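PDB 3N6X: putative glutathionylspermidine synthase from Methylobacillus flagellatus, which is probably an ATP-dependent ligase of the circularly permuted ATP-grasp type, named for the joining of glutathione to spermidine, with its true substrates unestablished. Local coordinates for residues Ala29-Gln32 against Gln38-Ser41; Ala46-Arg51 against Arg182-Leu187; Val74-Leu79 against Lys178-Leu183; Arg425-Arg430 against Gly465-Trp470. One frame throughout, in Å; residues are numbered along the deposited sequence.

The four contacts run from the helical N-terminal region to the central mixed sheet, all on the same side of the chain's centre. V74 ties three of them together. Its CG2 is 3.9 Å from L39 CD2 of interaction 1, and its CB is 3.8 Å from F184 CE2 of interaction 2. Interactions 2 and 3 share R182 and L183, with centres about 10 Å apart. Interactions 3 and 4 meet through the sheet, where R77 O is 2.8 Å from W470 N. W470 CH2 also lies 3.5 Å from L187 CG of interaction 2. Interactions 1 and 4 do not touch; their nearest atoms are about 7 Å apart.

Interaction 1: Ala29-Gln32 against Gln38-Ser41; sequences AWLQ and QLES
L39 packs against W30 and L31 in a small apolar contact between helix 25-33 and the loop that joins it to helix 42-53, in the N-terminal part of the chain. W30 and L31 lie on the first helix, L39 in the loop. S41 takes the N-cap position of the second helix, and its OG is hydrogen-bonded to Q44 OE1. The two segments bury 109 Å² between them, and no hydrogen bond crosses. W30 offers the outer corner of its six-membered ring. Its CH2 is 3.8 Å from L39 CD1. The neighbouring ring atom, W30 CZ3, is 4.1 Å from the same methyl. The indole gets there because CG of W30 is anti to the backbone N (chi1 171°), which lays the ring beside its own carbonyl carbon. The other end of the indole is held too. W30 NE1 is hydrogen-bonded to E186 OE2, so the buried N-H is satisfied and the rotation of the ring is restrained. L39 points toward the first helix and is buried. It also touches E45 and L48 of helix 42-53, so it wedges between the two helices. L31 and L39 cross at about a right angle. The end of the L39 side chain meets W30, and its base meets L31: L31 CD1 is 4.1 Å from L39 CB.

Interaction 2: Ala46-Arg51 against Arg182-Leu187; sequences AELLFR and RLFPEL
L49 and L183 make the closest approach, with L49 CD2 3.8 Å from L183 CD1. The two side chains cross at about a right angle and meet methyl to methyl. CG of L183 is anti to its carbonyl carbon (chi1 -67°), which carries CD1 to the leucine opposite. L48 comes in beside them. Its CD2 is 4.4 Å from L183 CD2 and 4.3 Å from F184 CE1. One methyl of L48 thus serves both residues of the opposing segment. F184 leaves helical geometry between helix 170-183 and helix 185-190, with psi at 65°. L187 N is hydrogen-bonded to F184 O at 3.0 Å. The F184 ring folds back on the residue before it: L183 CB sits 3.5 Å above the ring plane, over its centre. L183 and F184 lie against each other, and both touch L48. Further neighbours surround the two residues. W30 meets F184 edge-to-face, in a T-shaped pair. R52 touches both L183 and F184, and V53 adds to the cover on L183. The contact joins the N-terminal helix 42-53 to the break between two helices that lie about 130 residues further along the chain. All four touching residues are buried, and no polar atom is paired across the interface. Cohesion here must come from dispersion and the exclusion of water, with position set by shape rather than by directed bonds.

Interaction 3: Val74-Leu79 against Lys178-Leu183; sequences VVPRIL and KMMMRL
M180 reaches V74 and P76 by a chain that bends twice, at chi2 (-70°) and at chi3 (-62°). Its CG is anti to the carbonyl carbon (chi1 -72°). The two bends curl the selenium and the terminal methyl over the backbone of the opposing segment. M180 is a selenomethionine in this structure. Its CE is 3.4 Å from V74 O, and its SE is 3.5 Å from the same oxygen. SE is also 4.3 Å from V74 CB. On the proline, P76 CD is 4.0 Å from M180 CE, and the two side chains cross at about a right angle. One turn further along the helix, L183 CD1 is 4.2 Å from V74 CG1. M180 and L183 thus use the same face of helix 170-183. The contact is helix-on-sheet packing at the sheet's margin: that face covers the run that leads into strand 77-79, which pairs in parallel with strand 464-471 in the mixed sheet. The run itself is held from other directions. V74 N is hydrogen-bonded to E45 OE2, and Y24 OH to both P76 O and I78 N, bridging the entry to the strand. Across the contact itself there is no hydrogen bond. The seleno-ether end lies against a carbonyl oxygen and a proline ring. Such an interaction is largely apolar, perhaps with a weak electrostatic part from the selenium and the methyl hydrogens facing the oxygen.

Interaction 4: Arg425-Arg430 against Gly465-Trp470; sequences RHVDLR and GTKDTW
L429 and T469 have CA atoms 8.5 Å apart, V427 and T466 8.9 Å, and no backbone hydrogen bond joins the two segments. They belong to next-but-one strands in the mixed sheet of this member of the circularly permuted ATP-grasp family, since strand 446-450 pairs antiparallel with both. Side chains close the gap at two points. V427 CG1 rests against the aliphatic part of K467, 4.1 Å from K467 CD. The valine and the lysine cross at about a right angle. K467 is extended up to CE and turns at its last torsion (chi4 -94°), which carries the ammonium group away to other partners. NZ forms a salt bridge with D73 OD2 and hydrogen bonds with V75 O and P415 O, which would hold the buried charge and fix the chain over V427. At the second point, L429 CD1 is 3.7 Å from both T469 CG2 and T469 OG1, and the hydroxyl is satisfied by A445 O. D468 and W470 make a bond of their own: W470 NE1 donates to D468 OD2 at 2.8 Å. The oxygen lies in the plane of the indole, but the donor meets it from above the carboxylate plane, and the bond is bent to 140°. Around the contact, C447 of the intervening strand 446-450 touches V427 and T469, R77 of strand 77-79 packs on V427 and L429, and W470 meets the ring of F188 on helix 185-190.

Interaction 1: Ala29-Gln32 against Gln38-Ser41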
loop_
_atom_site.group_PDB
_atom_site.type_symbol
_atom_site.label_atom_id
_atom_site.label_comp_id
_atom_site.label_asym_id
_atom_site.label_seq_id
_atom_site.Cartn_x
_atom_site.Cartn_y
_atom_site.Cartn_z
ATOM N N ALA A 29 14.797 2.892 27.926
ATOM C CA ALA A 29 15.834 3.635 28.644
ATOM C C ALA A 29 15.694 5.134 28.364
ATOM O O ALA A 29 15.503 5.915 29.301
ATOM C CB ALA A 29 17.216 3.147 28.220
ATOM N N TRP A 30 15.701 5.525 27.066
ATOM C CA TRP A 30 15.517 6.914 26.647
ATOM C C TRP A 30 14.233 7.501 27.247
ATOM O O TRP A 30 14.237 8.647 27.709
ATOM C CB TRP A 30 15.478 7.012 25.110
ATOM C CG TRP A 30 15.073 8.363 24.599
ATOM C CD1 TRP A 30 15.886 9.434 24.379
ATOM C CD2 TRP A 30 13.746 8.787 24.247
ATOM N NE1 TRP A 30 15.152 10.499 23.907
ATOM C CE2 TRP A 30 13.835 10.128 23.813
ATOM C CE3 TRP A 30 12.492 8.150 24.223
ATOM C CZ2 TRP A 30 12.720 10.848 23.375
ATOM C CZ3 TRP A 30 11.385 8.871 23.805
ATOM C CH2 TRP A 30 11.506 10.201 23.379
ATOM N N LEU A 31 13.135 6.709 27.240
ATOM C CA LEU A 31 11.824 7.126 27.745
ATOM C C LEU A 31 11.861 7.450 29.247
ATOM O O LEU A 31 11.210 8.406 29.680
ATOM C CB LEU A 31 10.768 6.047 27.428
ATOM C CG LEU A 31 9.288 6.490 27.408
ATOM C CD1 LEU A 31 9.012 7.510 26.298
ATOM C CD2 LEU A 31 8.380 5.293 27.237
ATOM N N GLN A 32 12.673 6.702 30.029
ATOM C CA GLN A 32 12.834 6.948 31.467
ATOM C C GLN A 32 13.597 8.251 31.734
ATOM O O GLN A 32 13.224 9.003 32.632
ATOM C CB GLN A 32 13.529 5.763 32.153
ATOM C CG GLN A 32 12.548 4.802 32.815
ATOM C CD GLN A 32 13.244 3.630 33.456
ATOM O OE1 GLN A 32 13.308 2.532 32.895
ATOM N NE2 GLN A 32 13.756 3.829 34.665
ATOM N N GLN A 38 6.568 14.508 30.579
ATOM C CA GLN A 38 6.408 14.840 29.154
ATOM C C GLN A 38 5.796 13.757 28.248
ATOM O O GLN A 38 4.997 14.092 27.374
ATOM C CB GLN A 38 7.703 15.406 28.564
ATOM C CG GLN A 38 7.927 16.867 28.934
ATOM C CD GLN A 38 9.109 17.454 28.219
ATOM O OE1 GLN A 38 8.988 18.024 27.130
ATOM N NE2 GLN A 38 10.280 17.350 28.830
ATOM N N LEU A 39 6.171 12.474 28.440
ATOM C CA LEU A 39 5.618 11.382 27.620
ATOM C C LEU A 39 5.072 10.227 28.484
ATOM O O LEU A 39 5.482 9.071 28.327
ATOM C CB LEU A 39 6.647 10.875 26.576
ATOM C CG LEU A 39 6.950 11.808 25.389
ATOM C CD1 LEU A 39 8.064 11.248 24.537
ATOM C CD2 LEU A 39 5.708 12.047 24.530
ATOM N N GLU A 40 4.137 10.544 29.382
ATOM C CA GLU A 40 3.542 9.545 30.267
ATOM C C GLU A 40 2.171 9.073 29.769
ATOM O O GLU A 40 1.766 7.954 30.077
ATOM C CB GLU A 40 3.447 10.075 31.706
ATOM C CG GLU A 40 4.786 10.128 32.427
ATOM C CD GLU A 40 4.693 10.136 33.942
ATOM O OE1 GLU A 40 3.782 10.804 34.484
ATOM O OE2 GLU A 40 5.542 9.479 34.588
ATOM N N SER A 41 1.465 9.923 28.996
ATOM C CA SER A 41 0.143 9.610 28.443
ATOM C C SER A 41 -0.118 10.401 27.129
ATOM O O SER A 41 0.738 11.182 26.700
ATOM C CB SER A 41 -0.946 9.915 29.471
ATOM O OG SER A 41 -1.000 11.301 29.769
#

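Interaction 2: Ala46-Arg51 against Arg182-Leu187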
loop_
_atom_site.group_PDB
_atom_site.type_symbol
_atom_site.label_atom_id
_atom_site.label_comp_id
_atom_site.label_asym_id
_atom_site.label_seq_id
_atom_site.Cartn_x
_atom_site.Cartn_y
_atom_site.Cartn_z
ATOM N N ALA A 46 0.325 15.162 23.497
ATOM C CA ALA A 46 -0.362 16.222 22.744
ATOM C C ALA A 46 0.166 17.610 23.145
ATOM O O ALA A 46 0.247 18.511 22.301
ATOM C CB ALA A 46 -1.859 16.144 22.984
ATOM N N GLU A 47 0.542 17.771 24.435
ATOM C CA GLU A 47 1.113 19.005 24.956
ATOM C C GLU A 47 2.525 19.208 24.392
ATOM O O GLU A 47 2.845 20.311 23.932
ATOM C CB GLU A 47 1.135 18.981 26.491
ATOM C CG GLU A 47 -0.190 19.388 27.119
ATOM C CD GLU A 47 -0.321 19.109 28.607
ATOM O OE1 GLU A 47 0.698 19.206 29.330
ATOM O OE2 GLU A 47 -1.457 18.835 29.058
ATOM N N LEU A 48 3.350 18.117 24.374
ATOM C CA LEU A 48 4.712 18.118 23.821
ATOM C C LEU A 48 4.679 18.493 22.324
ATOM O O LEU A 48 5.444 19.356 21.886
ATOM C CB LEU A 48 5.371 16.723 24.013
ATOM C CG LEU A 48 6.879 16.610 23.663
ATOM C CD1 LEU A 48 7.549 15.525 24.492
ATOM C CD2 LEU A 48 7.090 16.319 22.171
ATOM N N LEU A 49 3.783 17.845 21.553
ATOM C CA LEU A 49 3.646 18.085 20.117
ATOM C C LEU A 49 3.202 19.507 19.792
ATOM O O LEU A 49 3.654 20.074 18.798
ATOM C CB LEU A 49 2.716 17.046 19.473
ATOM C CG LEU A 49 3.336 15.656 19.291
ATOM C CD1 LEU A 49 2.270 14.575 19.290
ATOM C CD2 LEU A 49 4.171 15.588 18.026
ATOM N N PHE A 50 2.365 20.110 20.653
ATOM C CA PHE A 50 1.937 21.494 20.447
ATOM C C PHE A 50 3.051 22.490 20.811
ATOM O O PHE A 50 3.336 23.389 20.029
ATOM C CB PHE A 50 0.656 21.806 21.235
ATOM C CG PHE A 50 0.225 23.246 21.103
ATOM C CD1 PHE A 50 -0.369 23.707 19.933
ATOM C CD2 PHE A 50 0.459 24.155 22.128
ATOM C CE1 PHE A 50 -0.740 25.044 19.802
ATOM C CE2 PHE A 50 0.095 25.493 21.991
ATOM C CZ PHE A 50 -0.510 25.928 20.833
ATOM N N ARG A 51 3.654 22.342 22.015
ATOM C CA ARG A 51 4.723 23.224 22.508
ATOM C C ARG A 51 5.913 23.286 21.542
ATOM O O ARG A 51 6.460 24.368 21.310
ATOM C CB ARG A 51 5.221 22.764 23.890
ATOM C CG ARG A 51 4.322 23.156 25.059
ATOM C CD ARG A 51 5.017 22.934 26.402
ATOM N NE ARG A 51 5.814 21.698 26.427
ATOM C CZ ARG A 51 5.352 20.515 26.829
ATOM N NH1 ARG A 51 4.102 20.397 27.263
ATOM N NH2 ARG A 51 6.138 19.446 26.806
ATOM N N ARG A 182 13.252 15.617 13.821
ATOM C CA ARG A 182 13.128 16.999 14.280
ATOM C C ARG A 182 12.848 17.037 15.801
ATOM O O ARG A 182 13.463 17.823 16.513
ATOM C CB ARG A 182 12.009 17.705 13.497
ATOM C CG ARG A 182 11.976 19.215 13.617
ATOM C CD ARG A 182 10.808 19.751 12.802
ATOM N NE ARG A 182 10.886 21.197 12.579
ATOM C CZ ARG A 182 9.922 21.909 12.002
ATOM N NH1 ARG A 182 8.805 21.317 11.593
ATOM N NH2 ARG A 182 10.067 23.216 11.829
ATOM N N LEU A 183 11.950 16.159 16.293
ATOM C CA LEU A 183 11.602 16.112 17.712
ATOM C C LEU A 183 12.692 15.474 18.565
ATOM O O LEU A 183 13.031 16.019 19.616
ATOM C CB LEU A 183 10.279 15.344 17.930
ATOM C CG LEU A 183 8.989 15.968 17.402
ATOM C CD1 LEU A 183 7.856 14.952 17.438
ATOM C CD2 LEU A 183 8.604 17.214 18.190
ATOM N N PHE A 184 13.177 14.263 18.175
ATOM C CA PHE A 184 14.101 13.491 19.018
ATOM C C PHE A 184 15.414 13.051 18.314
ATOM O O PHE A 184 15.687 11.847 18.222
ATOM C CB PHE A 184 13.377 12.276 19.638
ATOM C CG PHE A 184 11.909 12.492 19.941
ATOM C CD1 PHE A 184 11.513 13.255 21.037
ATOM C CD2 PHE A 184 10.927 11.925 19.141
ATOM C CE1 PHE A 184 10.155 13.447 21.324
ATOM C CE2 PHE A 184 9.569 12.110 19.434
ATOM C CZ PHE A 184 9.192 12.864 20.528
ATOM N N PRO A 185 16.298 14.007 17.912
ATOM C CA PRO A 185 17.560 13.603 17.261
ATOM C C PRO A 185 18.389 12.629 18.096
ATOM O O PRO A 185 18.976 11.697 17.546
ATOM C CB PRO A 185 18.292 14.942 17.040
ATOM C CG PRO A 185 17.602 15.923 17.933
ATOM C CD PRO A 185 16.181 15.479 17.987
ATOM N N GLU A 186 18.377 12.799 19.427
ATOM C CA GLU A 186 19.137 11.944 20.351
ATOM C C GLU A 186 18.728 10.450 20.278
ATOM O O GLU A 186 19.560 9.573 20.505
ATOM C CB GLU A 186 19.064 12.493 21.795
ATOM C CG GLU A 186 17.704 12.339 22.476
ATOM C CD GLU A 186 16.639 13.383 22.166
ATOM O OE1 GLU A 186 16.875 14.251 21.293
ATOM O OE2 GLU A 186 15.565 13.327 22.804
ATOM N N LEU A 187 17.455 10.175 19.920
ATOM C CA LEU A 187 16.916 8.816 19.786
ATOM C C LEU A 187 17.544 8.100 18.580
ATOM O O LEU A 187 17.818 6.902 18.641
ATOM C CB LEU A 187 15.391 8.898 19.631
ATOM C CG LEU A 187 14.537 7.752 20.164
ATOM C CD1 LEU A 187 15.178 7.058 21.337
ATOM C CD2 LEU A 187 13.152 8.248 20.512
#

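Interaction 3: Val74-Leu79 against Lys178-Leu183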
loop_
_atom_site.group_PDB
_atom_site.type_symbol
_atom_site.label_atom_id
_atom_site.label_comp_id
_atom_site.label_asym_id
_atom_site.label_seq_id
_atom_site.Cartn_x
_atom_site.Cartn_y
_atom_site.Cartn_z
ATOM N N VAL A 74 4.218 9.123 18.715
ATOM C CA VAL A 74 5.684 9.256 18.758
ATOM C C VAL A 74 6.435 7.971 19.115
ATOM O O VAL A 74 7.670 7.974 19.127
ATOM C CB VAL A 74 6.160 10.489 19.587
ATOM C CG1 VAL A 74 5.552 11.785 19.043
ATOM C CG2 VAL A 74 5.842 10.322 21.074
ATOM N N VAL A 75 5.713 6.872 19.393
ATOM C CA VAL A 75 6.379 5.593 19.673
ATOM C C VAL A 75 6.595 4.865 18.341
ATOM O O VAL A 75 5.617 4.527 17.664
ATOM C CB VAL A 75 5.624 4.716 20.700
ATOM C CG1 VAL A 75 6.480 3.522 21.128
ATOM C CG2 VAL A 75 5.196 5.540 21.916
ATOM N N PRO A 76 7.861 4.721 17.877
ATOM C CA PRO A 76 8.078 4.103 16.566
ATOM C C PRO A 76 7.782 2.611 16.551
ATOM O O PRO A 76 7.844 1.937 17.587
ATOM C CB PRO A 76 9.558 4.374 16.291
ATOM C CG PRO A 76 10.177 4.461 17.644
ATOM C CD PRO A 76 9.140 5.102 18.517
ATOM N N ARG A 77 7.482 2.095 15.365
ATOM C CA ARG A 77 7.324 0.675 15.135
ATOM C C ARG A 77 8.716 0.194 14.716
ATOM O O ARG A 77 9.185 0.550 13.639
ATOM C CB ARG A 77 6.277 0.446 14.018
ATOM C CG ARG A 77 6.152 -0.980 13.554
ATOM C CD ARG A 77 5.215 -1.762 14.439
ATOM N NE ARG A 77 5.107 -3.153 14.016
ATOM C CZ ARG A 77 4.282 -3.581 13.064
ATOM N NH1 ARG A 77 3.513 -2.720 12.404
ATOM N NH2 ARG A 77 4.237 -4.869 12.747
ATOM N N ILE A 78 9.438 -0.471 15.624
ATOM C CA ILE A 78 10.829 -0.879 15.344
ATOM C C ILE A 78 10.901 -2.309 14.855
ATOM O O ILE A 78 10.324 -3.190 15.472
ATOM C CB ILE A 78 11.788 -0.624 16.561
ATOM C CG1 ILE A 78 11.531 0.764 17.207
ATOM C CG2 ILE A 78 13.257 -0.773 16.139
ATOM C CD1 ILE A 78 12.248 1.000 18.548
ATOM N N LEU A 79 11.623 -2.538 13.739
ATOM C CA LEU A 79 11.836 -3.870 13.167
ATOM C C LEU A 79 13.318 -4.123 13.050
ATOM O O LEU A 79 14.058 -3.227 12.661
ATOM C CB LEU A 79 11.163 -3.992 11.775
ATOM C CG LEU A 79 9.641 -3.707 11.714
ATOM C CD1 LEU A 79 9.183 -3.495 10.282
ATOM C CD2 LEU A 79 8.832 -4.826 12.369
ATOM N N LYS A 178 10.982 12.543 9.103
ATOM C CA LYS A 178 11.430 13.927 9.229
ATOM C C LYS A 178 10.949 14.537 10.572
ATOM O O LYS A 178 11.728 15.187 11.255
ATOM C CB LYS A 178 10.919 14.742 8.027
ATOM C CG LYS A 178 11.591 16.087 7.851
ATOM C CD LYS A 178 10.964 16.890 6.701
ATOM C CE LYS A 178 11.143 18.383 6.888
ATOM N NZ LYS A 178 11.779 19.021 5.700
HETATM N N MSE A 179 9.699 14.222 10.978
HETATM C CA MSE A 179 9.072 14.663 12.236
HETATM C C MSE A 179 9.805 14.093 13.464
HETATM O O MSE A 179 10.089 14.838 14.409
HETATM C CB MSE A 179 7.580 14.249 12.247
HETATM C CG MSE A 179 6.859 14.527 13.574
HETATM SE SE MSE A 179 6.902 16.426 14.057
HETATM C CE MSE A 179 5.453 17.001 13.048
HETATM N N MSE A 180 10.107 12.766 13.447
HETATM C CA MSE A 180 10.805 12.070 14.532
HETATM C C MSE A 180 12.223 12.598 14.705
HETATM O O MSE A 180 12.692 12.734 15.838
HETATM C CB MSE A 180 10.838 10.546 14.274
HETATM C CG MSE A 180 9.487 9.871 14.461
HETATM SE SE MSE A 180 8.861 9.770 16.312
HETATM C CE MSE A 180 10.233 8.707 17.058
HETATM N N MSE A 181 12.925 12.858 13.573
HETATM C CA MSE A 181 14.287 13.391 13.572
HETATM C C MSE A 181 14.306 14.837 14.120
HETATM O O MSE A 181 15.254 15.228 14.806
HETATM C CB MSE A 181 14.891 13.335 12.152
HETATM C CG MSE A 181 16.344 13.872 12.086
HETATM SE SE MSE A 181 17.608 12.859 13.244
HETATM C CE MSE A 181 17.846 11.339 12.071
ATOM N N ARG A 182 13.252 15.617 13.821
ATOM C CA ARG A 182 13.128 16.999 14.280
ATOM C C ARG A 182 12.848 17.037 15.801
ATOM O O ARG A 182 13.463 17.823 16.513
ATOM C CB ARG A 182 12.009 17.705 13.497
ATOM C CG ARG A 182 11.976 19.215 13.617
ATOM C CD ARG A 182 10.808 19.751 12.802
ATOM N NE ARG A 182 10.886 21.197 12.579
ATOM C CZ ARG A 182 9.922 21.909 12.002
ATOM N NH1 ARG A 182 8.805 21.317 11.593
ATOM N NH2 ARG A 182 10.067 23.216 11.829
ATOM N N LEU A 183 11.950 16.159 16.293
ATOM C CA LEU A 183 11.602 16.112 17.712
ATOM C C LEU A 183 12.692 15.474 18.565
ATOM O O LEU A 183 13.031 16.019 19.616
ATOM C CB LEU A 183 10.279 15.344 17.930
ATOM C CG LEU A 183 8.989 15.968 17.402
ATOM C CD1 LEU A 183 7.856 14.952 17.438
ATOM C CD2 LEU A 183 8.604 17.214 18.190
#

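Interaction 4: Arg425-Arg430 against Gly465-Trp470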
loop_
_atom_site.group_PDB
_atom_site.type_symbol
_atom_site.label_atom_id
_atom_site.label_comp_id
_atom_site.label_asym_id
_atom_site.label_seq_id
_atom_site.Cartn_x
_atom_site.Cartn_y
_atom_site.Cartn_z
ATOM N N ARG A 425 -1.717 -1.013 21.303
ATOM C CA ARG A 425 -2.715 -0.688 20.277
ATOM C C ARG A 425 -2.398 -1.408 18.967
ATOM O O ARG A 425 -1.230 -1.653 18.663
ATOM C CB ARG A 425 -2.842 0.828 20.064
ATOM C CG ARG A 425 -3.494 1.571 21.239
ATOM C CD ARG A 425 -4.932 1.142 21.463
ATOM N NE ARG A 425 -5.595 1.922 22.511
ATOM C CZ ARG A 425 -5.618 1.578 23.797
ATOM N NH1 ARG A 425 -4.962 0.503 24.216
ATOM N NH2 ARG A 425 -6.271 2.325 24.678
ATOM N N HIS A 426 -3.441 -1.782 18.213
ATOM C CA HIS A 426 -3.291 -2.539 16.969
ATOM C C HIS A 426 -2.680 -1.713 15.836
ATOM O O HIS A 426 -3.060 -0.561 15.624
ATOM C CB HIS A 426 -4.630 -3.171 16.550
ATOM C CG HIS A 426 -5.154 -4.173 17.539
ATOM N ND1 HIS A 426 -4.490 -5.370 17.782
ATOM C CD2 HIS A 426 -6.264 -4.127 18.310
ATOM C CE1 HIS A 426 -5.208 -5.998 18.699
ATOM N NE2 HIS A 426 -6.287 -5.293 19.045
ATOM N N VAL A 427 -1.718 -2.309 15.121
ATOM C CA VAL A 427 -1.029 -1.655 13.995
ATOM C C VAL A 427 -1.027 -2.529 12.746
ATOM O O VAL A 427 -1.060 -3.766 12.842
ATOM C CB VAL A 427 0.440 -1.251 14.350
ATOM C CG1 VAL A 427 0.484 -0.070 15.311
ATOM C CG2 VAL A 427 1.231 -2.440 14.899
ATOM N N ASP A 428 -0.847 -1.895 11.588
ATOM C CA ASP A 428 -0.570 -2.601 10.350
ATOM C C ASP A 428 0.598 -1.910 9.621
ATOM O O ASP A 428 0.994 -0.801 10.010
ATOM C CB ASP A 428 -1.828 -2.792 9.481
ATOM C CG ASP A 428 -2.240 -1.620 8.620
ATOM O OD1 ASP A 428 -1.686 -0.523 8.808
ATOM O OD2 ASP A 428 -3.139 -1.797 7.775
ATOM N N LEU A 429 1.183 -2.583 8.622
ATOM C CA LEU A 429 2.384 -2.112 7.956
ATOM C C LEU A 429 2.241 -2.115 6.432
ATOM O O LEU A 429 1.859 -3.135 5.849
ATOM C CB LEU A 429 3.542 -3.043 8.381
ATOM C CG LEU A 429 4.947 -2.485 8.271
ATOM C CD1 LEU A 429 5.219 -1.454 9.374
ATOM C CD2 LEU A 429 5.969 -3.596 8.330
ATOM N N ARG A 430 2.590 -0.999 5.779
ATOM C CA ARG A 430 2.590 -0.942 4.322
ATOM C C ARG A 430 3.961 -0.557 3.718
ATOM O O ARG A 430 4.233 0.624 3.512
ATOM C CB ARG A 430 1.462 -0.046 3.766
ATOM C CG ARG A 430 1.336 -0.144 2.227
ATOM C CD ARG A 430 0.479 0.949 1.619
ATOM N NE ARG A 430 -0.931 0.560 1.552
ATOM C CZ ARG A 430 -1.833 1.154 0.778
ATOM N NH1 ARG A 430 -1.480 2.159 -0.015
ATOM N NH2 ARG A 430 -3.094 0.746 0.787
ATOM N N GLY A 465 -4.523 6.504 13.284
ATOM C CA GLY A 465 -3.348 7.370 13.247
ATOM C C GLY A 465 -2.145 6.726 12.584
ATOM O O GLY A 465 -2.242 5.608 12.082
ATOM N N THR A 466 -0.997 7.435 12.559
ATOM C CA THR A 466 0.243 6.882 11.989
ATOM C C THR A 466 1.409 6.899 12.966
ATOM O O THR A 466 1.383 7.605 13.981
ATOM C CB THR A 466 0.629 7.539 10.664
ATOM O OG1 THR A 466 0.939 8.906 10.891
ATOM C CG2 THR A 466 -0.438 7.390 9.594
ATOM N N LYS A 467 2.430 6.098 12.651
ATOM C CA LYS A 467 3.666 5.964 13.407
ATOM C C LYS A 467 4.806 5.962 12.421
ATOM O O LYS A 467 4.598 5.658 11.244
ATOM C CB LYS A 467 3.682 4.626 14.165
ATOM C CG LYS A 467 2.805 4.578 15.395
ATOM C CD LYS A 467 2.856 3.201 16.003
ATOM C CE LYS A 467 2.207 3.146 17.362
ATOM N NZ LYS A 467 3.198 3.343 18.449
ATOM N N ASP A 468 6.018 6.237 12.896
ATOM C CA ASP A 468 7.224 6.103 12.089
ATOM C C ASP A 468 7.637 4.636 12.183
ATOM O O ASP A 468 7.450 4.024 13.234
ATOM C CB ASP A 468 8.342 7.004 12.659
ATOM C CG ASP A 468 9.630 7.053 11.847
ATOM O OD1 ASP A 468 9.648 6.502 10.717
ATOM O OD2 ASP A 468 10.613 7.648 12.335
ATOM N N THR A 469 8.147 4.056 11.094
ATOM C CA THR A 469 8.623 2.666 11.105
ATOM C C THR A 469 10.129 2.667 10.981
ATOM O O THR A 469 10.676 3.164 9.982
ATOM C CB THR A 469 7.954 1.822 9.984
ATOM O OG1 THR A 469 6.544 1.957 10.071
ATOM C CG2 THR A 469 8.338 0.339 10.052
ATOM N N TRP A 470 10.805 2.115 11.989
ATOM C CA TRP A 470 12.260 2.046 12.014
ATOM C C TRP A 470 12.746 0.677 11.591
ATOM O O TRP A 470 12.360 -0.324 12.192
ATOM C CB TRP A 470 12.783 2.342 13.422
ATOM C CG TRP A 470 12.607 3.758 13.895
ATOM C CD1 TRP A 470 12.048 4.802 13.213
ATOM C CD2 TRP A 470 13.031 4.284 15.158
ATOM N NE1 TRP A 470 12.068 5.939 13.987
ATOM C CE2 TRP A 470 12.669 5.650 15.187
ATOM C CE3 TRP A 470 13.684 3.727 16.278
ATOM C CZ2 TRP A 470 12.956 6.475 16.281
ATOM C CZ3 TRP A 470 13.946 4.540 17.369
ATOM C CH2 TRP A 470 13.592 5.898 17.363
#